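PDB 3DMO: cytidine deaminase from Burkholderia pseudomallei, which catalyses the zinc-dependent hydrolytic deamination of cytidine and 2'-deoxycytidine to uridine and 2'-deoxyuridine, probably scavenging these nucleosides for UMP synthesis. Local coordinates for residues T40-V45 with A73-G78; A17-R22 with T116-D121; V113-T116 with V122-T125. All blocks are in the same frame, centred on the assembly; numbering follows the deposited sequence.

How the contacts relate
Helix 11-22, near the N terminus, supplies the first half of contact 2. The chain then runs through strand 34-40 into the turn before strand 45-49, which opens contact 1; that contact closes at 73-78, after helix 62-72. Contact 1 is thus nested in the long loop that contact 2 closes at 116-121, and the two touch by packing of Val45 on Ala17. Contact 3 opens at 113-116, shares Thr116 with contact 2, and closes at 122-125. Contact 1 ties the chain after helix 62-72 to the turn between strands 34-40 and 45-49, contact 2 ties helix 11-22 to loop 116-121, and contact 3 pairs the strands on either side of that loop.

Contact 1. Residues T40-V45 with A73-G78; sequences TNDGKV and AGYRPG
Tyr75 reaches across from the 73-78 loop and lays its ring against the turn at Thr40 and Asp42. CG of Tyr75 stands anti to its own carbonyl carbon (chi1 -70°), and this carries the ring toward the turn. From CB outward, CG and CD1 come under the methyl of Thr40: CG2 of Thr40 sits over the ring centre, 3.7 Å from the centroid, in a CH-pi contact. CE1 is next, with Thr40 OG1 at 3.5 Å, while Asn41 OD1 lies at the ring edge, 3.7 Å from CE1; the amide of Asn41 is itself held through ND2 by Glu79. At the tip, Tyr75 OH donates at 2.8 Å to Asp42 OD2, which receives it on its syn lone pair, with carboxylate and ring planes 69° apart. The turn is a type I beta turn from Thr40 to Gly43 that joins strands 34-40 and 45-49 as a hairpin, and Gly43 suits its positive phi. Thr40 OG1 also donates to Asp42 OD2, at 2.6 Å, nearly in line with the C-O bond of that carboxylate oxygen, so two hydroxyls grip it, which would help to keep it ionised. The aliphatic chain of Lys44 crosses the phenol end at about a right angle, its CD 3.6 Å from Tyr75 OH. Just past helix 62-72, Gly74 closes it in a Schellman motif, its positive phi again suiting glycine, and Tyr75 follows directly.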
loop_
_atom_site.group_PDB
_atom_site.type_symbol
_atom_site.label_atom_id
_atom_site.label_comp_id
_atom_site.label_asym_id
_atom_site.label_seq_id
_atom_site.Cartn_x
_atom_site.Cartn_y
_atom_site.Cartn_z
ATOM N N THR A 40 14.806 19.649 -6.995
ATOM C CA THR A 40 13.960 19.886 -8.157
ATOM C C THR A 40 14.706 20.599 -9.282
ATOM O O THR A 40 15.852 21.019 -9.119
ATOM C CB THR A 40 12.731 20.733 -7.776
ATOM O OG1 THR A 40 13.161 22.048 -7.407
ATOM C CG2 THR A 40 11.985 20.114 -6.598
ATOM N N ASN A 41 14.025 20.747 -10.412
ATOM C CA ASN A 41 14.534 21.501 -11.556
ATOM C C ASN A 41 14.997 22.936 -11.239
ATOM O O ASN A 41 15.954 23.419 -11.849
ATOM C CB ASN A 41 13.537 21.450 -12.734
ATOM C CG ASN A 41 12.126 21.932 -12.371
ATOM O OD1 ASN A 41 11.844 22.325 -11.243
ATOM N ND2 ASN A 41 11.230 21.903 -13.360
ATOM N N ASP A 42 14.342 23.604 -10.287
ATOM C CA ASP A 42 14.728 24.958 -9.900
ATOM C C ASP A 42 15.569 25.005 -8.618
ATOM O O ASP A 42 15.750 26.067 -8.013
ATOM C CB ASP A 42 13.502 25.890 -9.837
ATOM C CG ASP A 42 12.503 25.507 -8.755
ATOM O OD1 ASP A 42 11.517 26.266 -8.583
ATOM O OD2 ASP A 42 12.677 24.476 -8.072
ATOM N N GLY A 43 16.075 23.844 -8.202
ATOM C CA GLY A 43 17.040 23.762 -7.103
ATOM C C GLY A 43 16.494 23.672 -5.688
ATOM O O GLY A 43 17.267 23.706 -4.725
ATOM N N LYS A 44 15.173 23.568 -5.553
ATOM C CA LYS A 44 14.536 23.410 -4.250
ATOM C C LYS A 44 14.730 21.984 -3.739
ATOM O O LYS A 44 14.668 21.026 -4.510
ATOM C CB LYS A 44 13.051 23.738 -4.345
ATOM C CG LYS A 44 12.385 24.022 -3.015
ATOM C CD LYS A 44 11.106 24.823 -3.235
ATOM C CE LYS A 44 10.680 25.571 -1.973
ATOM N NZ LYS A 44 10.195 24.643 -0.911
ATOM N N VAL A 45 14.965 21.862 -2.438
ATOM C CA VAL A 45 15.221 20.571 -1.806
ATOM C C VAL A 45 14.052 20.179 -0.904
ATOM O O VAL A 45 13.549 21.000 -0.138
ATOM C CB VAL A 45 16.556 20.587 -1.023
ATOM C CG1 VAL A 45 16.765 19.284 -0.253
ATOM C CG2 VAL A 45 17.706 20.814 -1.978
ATOM N N ALA A 73 3.691 20.644 -3.214
ATOM C CA ALA A 73 4.213 21.990 -3.414
ATOM C C ALA A 73 4.092 22.470 -4.868
ATOM O O ALA A 73 4.505 23.580 -5.187
ATOM C CB ALA A 73 5.678 22.077 -2.924
ATOM N N GLY A 74 3.525 21.643 -5.744
ATOM C CA GLY A 74 3.275 22.036 -7.126
ATOM C C GLY A 74 4.306 21.575 -8.142
ATOM O O GLY A 74 4.295 22.028 -9.286
ATOM N N TYR A 75 5.201 20.682 -7.737
ATOM C CA TYR A 75 6.134 20.087 -8.684
ATOM C C TYR A 75 5.428 18.912 -9.316
ATOM O O TYR A 75 4.592 18.270 -8.672
ATOM C CB TYR A 75 7.463 19.711 -8.020
ATOM C CG TYR A 75 8.234 20.948 -7.649
ATOM C CD1 TYR A 75 9.098 21.537 -8.563
ATOM C CD2 TYR A 75 8.047 21.555 -6.416
ATOM C CE1 TYR A 75 9.782 22.704 -8.247
ATOM C CE2 TYR A 75 8.729 22.720 -6.081
ATOM C CZ TYR A 75 9.588 23.282 -7.009
ATOM O OH TYR A 75 10.268 24.430 -6.696
ATOM N N ARG A 76 5.737 18.664 -10.580
ATOM C CA ARG A 76 5.003 17.697 -11.385
ATOM C C ARG A 76 5.953 16.618 -11.895
ATOM O O ARG A 76 7.170 16.792 -11.855
ATOM C CB ARG A 76 4.315 18.442 -12.528
ATOM C CG ARG A 76 3.192 19.351 -12.029
ATOM C CD ARG A 76 2.990 20.540 -12.941
ATOM N NE ARG A 76 4.147 21.437 -12.901
ATOM C CZ ARG A 76 4.185 22.647 -13.455
ATOM N NH1 ARG A 76 3.118 23.133 -14.083
ATOM N NH2 ARG A 76 5.295 23.381 -13.366
ATOM N N PRO A 77 5.415 15.476 -12.353
ATOM C CA PRO A 77 6.324 14.464 -12.889
ATOM C C PRO A 77 7.339 15.016 -13.884
ATOM O O PRO A 77 6.981 15.785 -14.798
ATOM C CB PRO A 77 5.382 13.483 -13.579
ATOM C CG PRO A 77 4.122 13.571 -12.763
ATOM C CD PRO A 77 4.010 15.023 -12.363
ATOM N N GLY A 78 8.597 14.635 -13.694
ATOM C CA GLY A 78 9.675 15.064 -14.578
ATOM C C GLY A 78 10.390 16.325 -14.131
ATOM O O GLY A 78 11.352 16.748 -14.779
#

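Contact 2. Residues A17-R22 with T116-D121; sequences AAKAAR and TNMQGD
Met118 fits its thioether between two long basic side chains of helix 11-22, Lys19 and Arg22. The Lys19 chain, extended beyond CG, slides past Met118 in the opposite direction and brings CE to 4.1 Å from Met118 SD. Over one face of the Arg22 guanidinium lies Met118 CG, above its centre and 4.2 Å from the plane, with SD beside it, and the Met118 methyl CE approaches Arg22 NH1 at 3.7 Å. Bends at chi2 (-57°) and chi3 (-72°) fold the unbranched methionine back so that it can meet both. A water links the end of Lys19 to the turn's backbone: it accepts from Lys19 NZ at 2.6 Å and from Gly120 N, and donates to Asn117 O. One shell out, Asn117 shapes that turn. Its OD1 accepts from Gln119 N at 3.0 Å, an Asx turn, and from Asp121 N at the same distance, the donors coming from opposite faces of the amide plane; ND2 gives a nearly straight 2.8 Å bond to Asp121 OD2 and also donates to Thr89 O. Thr116 OG1 adds a bond to Asp121 O. Arg22 is steadied by NE, which donates to Lys33 O, and its side chain lies about 6 Å from that of Asn50, predicted to bind substrate. Lys19 and Met118 both rest on Val86 of strand 80-87, while small alanines let the helix settle over strands 34-40 and 45-49.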
loop_
_atom_site.group_PDB
_atom_site.type_symbol
_atom_site.label_atom_id
_atom_site.label_comp_id
_atom_site.label_asym_id
_atom_site.label_seq_id
_atom_site.Cartn_x
_atom_site.Cartn_y
_atom_site.Cartn_z
ATOM N N ALA A 17 21.774 16.415 3.190
ATOM C CA ALA A 17 20.357 16.749 3.364
ATOM C C ALA A 17 19.506 15.496 3.649
ATOM O O ALA A 17 18.595 15.536 4.473
ATOM C CB ALA A 17 19.835 17.519 2.151
ATOM N N ALA A 18 19.828 14.386 2.986
ATOM C CA ALA A 18 19.137 13.114 3.225
ATOM C C ALA A 18 19.364 12.613 4.657
ATOM O O ALA A 18 18.448 12.093 5.294
ATOM C CB ALA A 18 19.575 12.072 2.211
ATOM N N LYS A 19 20.579 12.787 5.166
ATOM C CA LYS A 19 20.887 12.417 6.556
ATOM C C LYS A 19 20.150 13.310 7.558
ATOM O O LYS A 19 19.696 12.834 8.593
ATOM C CB LYS A 19 22.399 12.449 6.808
ATOM C CG LYS A 19 23.172 11.398 6.050
ATOM C CD LYS A 19 24.678 11.476 6.324
ATOM C CE LYS A 19 25.374 10.284 5.690
ATOM N NZ LYS A 19 26.841 10.279 5.935
ATOM N N ALA A 20 20.025 14.602 7.249
ATOM C CA ALA A 20 19.246 15.507 8.090
ATOM C C ALA A 20 17.763 15.126 8.089
ATOM O O ALA A 20 17.115 15.182 9.136
ATOM C CB ALA A 20 19.441 16.972 7.661
ATOM N N ALA A 21 17.248 14.735 6.917
ATOM C CA ALA A 21 15.874 14.231 6.757
ATOM C C ALA A 21 15.633 12.992 7.619
ATOM O O ALA A 21 14.631 12.904 8.331
ATOM C CB ALA A 21 15.596 13.920 5.292
ATOM N N ARG A 22 16.582 12.057 7.559
ATOM C CA ARG A 22 16.529 10.792 8.290
ATOM C C ARG A 22 16.304 10.990 9.783
ATOM O O ARG A 22 15.598 10.204 10.405
ATOM C CB ARG A 22 17.808 9.977 8.038
ATOM C CG ARG A 22 17.887 8.663 8.803
ATOM C CD ARG A 22 19.095 7.831 8.378
ATOM N NE ARG A 22 19.298 6.694 9.279
ATOM C CZ ARG A 22 19.991 6.740 10.417
ATOM N NH1 ARG A 22 20.574 7.865 10.805
ATOM N NH2 ARG A 22 20.106 5.653 11.172
ATOM N N THR A 116 23.178 5.781 -0.485
ATOM C CA THR A 116 24.279 5.794 0.472
ATOM C C THR A 116 23.897 5.164 1.817
ATOM O O THR A 116 22.762 4.735 2.015
ATOM C CB THR A 116 24.870 7.231 0.630
ATOM O OG1 THR A 116 26.127 7.166 1.317
ATOM C CG2 THR A 116 23.923 8.171 1.367
ATOM N N ASN A 117 24.859 5.086 2.730
ATOM C CA ASN A 117 24.591 4.605 4.080
ATOM C C ASN A 117 25.219 5.576 5.060
ATOM O O ASN A 117 25.509 6.715 4.688
ATOM C CB ASN A 117 25.099 3.172 4.276
ATOM C CG ASN A 117 26.590 3.038 4.022
ATOM O OD1 ASN A 117 27.291 4.033 3.852
ATOM N ND2 ASN A 117 27.080 1.806 3.983
ATOM N N MET A 118 25.428 5.137 6.296
ATOM C CA MET A 118 25.992 6.001 7.326
ATOM C C MET A 118 27.503 5.805 7.467
ATOM O O MET A 118 28.101 6.284 8.433
ATOM C CB MET A 118 25.297 5.759 8.668
ATOM C CG MET A 118 23.797 6.055 8.670
ATOM S SD MET A 118 23.389 7.744 8.188
ATOM C CE MET A 118 23.925 8.695 9.611
ATOM N N GLN A 119 28.110 5.122 6.499
ATOM C CA GLN A 119 29.535 4.779 6.553
ATOM C C GLN A 119 30.315 5.203 5.306
ATOM O O GLN A 119 31.386 4.660 5.030
ATOM C CB GLN A 119 29.706 3.270 6.763
ATOM C CG GLN A 119 29.033 2.719 8.002
ATOM C CD GLN A 119 29.150 1.218 8.066
ATOM O OE1 GLN A 119 30.160 0.683 8.531
ATOM N NE2 GLN A 119 28.124 0.521 7.574
ATOM N N GLY A 120 29.766 6.143 4.536
ATOM C CA GLY A 120 30.442 6.672 3.346
ATOM C C GLY A 120 30.379 5.861 2.061
ATOM O O GLY A 120 31.044 6.204 1.081
ATOM N N ASP A 121 29.598 4.787 2.039
ATOM C CA ASP A 121 29.442 3.997 0.815
ATOM C C ASP A 121 28.366 4.599 -0.086
ATOM O O ASP A 121 27.236 4.821 0.358
ATOM C CB ASP A 121 29.117 2.541 1.142
ATOM C CG ASP A 121 30.147 1.922 2.072
ATOM O OD1 ASP A 121 31.337 1.827 1.677
ATOM O OD2 ASP A 121 29.766 1.548 3.200
HETATM O O HOH W 1 27.718 8.120 4.716
#

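Contact 3. Residues V113-T116 with V122-T125; sequences VVLT and VRVT
Leu115 and Arg123 face each other as a hydrogen-bonded pair, and their side chains run alongside one another in the same direction. Leu115 N donates to Arg123 O at 2.8 Å, nearly in line with the carbonyl, and Arg123 N returns a bond to Leu115 O. Two residues along, Val113 and Thr125 repeat the pattern: Thr125 N to Val113 O is 2.8 Å at 172°, lying in the carbonyl plane, whereas Val113 N meets Thr125 O from above its plane. Between these pairs Val114 and Val124 form a non-hydrogen-bonded pair. CA-H...O contacts supplement the bonds: Val124 CA lies 3.5 Å from Val113 O and, a step further along, Val122 CA 3.3 Å from Leu115 O. This alternation defines the antiparallel beta hairpin of strands 112-116 and 122-126, the latter an outermost strand of the mixed sheet within this chain. The inner strand is buried. Leu115 packs against Pro92, Pro95 and Val85, about 6 Å from the side chain of Glu63, the predicted proton donor, and Val113 against Ile83 and Leu130; Val114, on the opposite face, packs on Ile15 of helix 11-22. Branched aliphatic side chains suit such interior positions. The methyl CG2 of partly exposed Thr125 adds an apolar contact to Leu115 CD1, at 4.0 Å. The outer strand is looser: Val122 and Val124 are exposed, and Val122 meets Val114 by a methyl contact, CG1 to CG1, of 4.1 Å. Arg123 bridges the two regimes. With CG between its backbone N and carbonyl carbon (chi1 72°), its extended chain carries the guanidinium past Leu115, so that CD1 of Leu115 lies over one of its faces, 3.8 Å from Arg123 NH2. Further out, that nitrogen makes a long, weak ion pair with Asp133 of a neighbouring subunit.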
loop_
_atom_site.group_PDB
_atom_site.type_symbol
_atom_site.label_atom_id
_atom_site.label_comp_id
_atom_site.label_asym_id
_atom_site.label_seq_id
_atom_site.Cartn_x
_atom_site.Cartn_y
_atom_site.Cartn_z
ATOM N N VAL A 113 19.592 8.821 -9.047
ATOM C CA VAL A 113 19.339 8.286 -7.717
ATOM C C VAL A 113 20.690 8.040 -7.031
ATOM O O VAL A 113 21.503 7.250 -7.513
ATOM C CB VAL A 113 18.502 6.977 -7.795
ATOM C CG1 VAL A 113 18.271 6.403 -6.408
ATOM C CG2 VAL A 113 17.163 7.227 -8.503
ATOM N N VAL A 114 20.931 8.753 -5.934
ATOM C CA VAL A 114 22.175 8.658 -5.170
ATOM C C VAL A 114 21.902 7.850 -3.897
ATOM O O VAL A 114 21.189 8.316 -3.005
ATOM C CB VAL A 114 22.719 10.074 -4.775
ATOM C CG1 VAL A 114 24.033 9.959 -4.005
ATOM C CG2 VAL A 114 22.876 10.978 -6.008
ATOM N N LEU A 115 22.456 6.641 -3.829
ATOM C CA LEU A 115 22.206 5.740 -2.697
ATOM C C LEU A 115 23.416 5.701 -1.787
ATOM O O LEU A 115 24.545 5.591 -2.258
ATOM C CB LEU A 115 21.887 4.331 -3.198
ATOM C CG LEU A 115 20.713 4.252 -4.162
ATOM C CD1 LEU A 115 20.632 2.847 -4.743
ATOM C CD2 LEU A 115 19.412 4.686 -3.460
ATOM N N THR A 116 23.178 5.781 -0.485
ATOM C CA THR A 116 24.279 5.794 0.472
ATOM C C THR A 116 23.897 5.164 1.817
ATOM O O THR A 116 22.762 4.735 2.015
ATOM C CB THR A 116 24.870 7.231 0.630
ATOM O OG1 THR A 116 26.127 7.166 1.317
ATOM C CG2 THR A 116 23.923 8.171 1.367
ATOM N N VAL A 122 28.733 4.863 -1.338
ATOM C CA VAL A 122 27.857 5.563 -2.284
ATOM C C VAL A 122 27.778 4.805 -3.597
ATOM O O VAL A 122 28.785 4.309 -4.093
ATOM C CB VAL A 122 28.354 7.007 -2.567
ATOM C CG1 VAL A 122 27.453 7.712 -3.604
ATOM C CG2 VAL A 122 28.406 7.816 -1.299
ATOM N N ARG A 123 26.574 4.674 -4.149
ATOM C CA ARG A 123 26.457 4.356 -5.565
ATOM C C ARG A 123 25.417 5.233 -6.241
ATOM O O ARG A 123 24.416 5.631 -5.629
ATOM C CB ARG A 123 26.209 2.866 -5.831
ATOM C CG ARG A 123 24.838 2.351 -5.483
ATOM C CD ARG A 123 24.762 0.877 -5.841
ATOM N NE ARG A 123 23.392 0.360 -5.832
ATOM C CZ ARG A 123 22.630 0.228 -6.913
ATOM N NH1 ARG A 123 23.086 0.586 -8.108
ATOM N NH2 ARG A 123 21.403 -0.266 -6.805
ATOM N N VAL A 124 25.688 5.552 -7.498
ATOM C CA VAL A 124 24.817 6.414 -8.278
ATOM C C VAL A 124 24.163 5.579 -9.366
ATOM O O VAL A 124 24.820 4.825 -10.092
ATOM C CB VAL A 124 25.566 7.645 -8.855
ATOM C CG1 VAL A 124 24.602 8.550 -9.640
ATOM C CG2 VAL A 124 26.230 8.440 -7.735
ATOM N N THR A 125 22.850 5.697 -9.448
ATOM C CA THR A 125 22.102 4.939 -10.426
ATOM C C THR A 125 20.961 5.818 -10.961
ATOM O O THR A 125 20.980 7.029 -10.772
ATOM C CB THR A 125 21.644 3.571 -9.838
ATOM O OG1 THR A 125 20.980 2.801 -10.846
ATOM C CG2 THR A 125 20.741 3.743 -8.603
#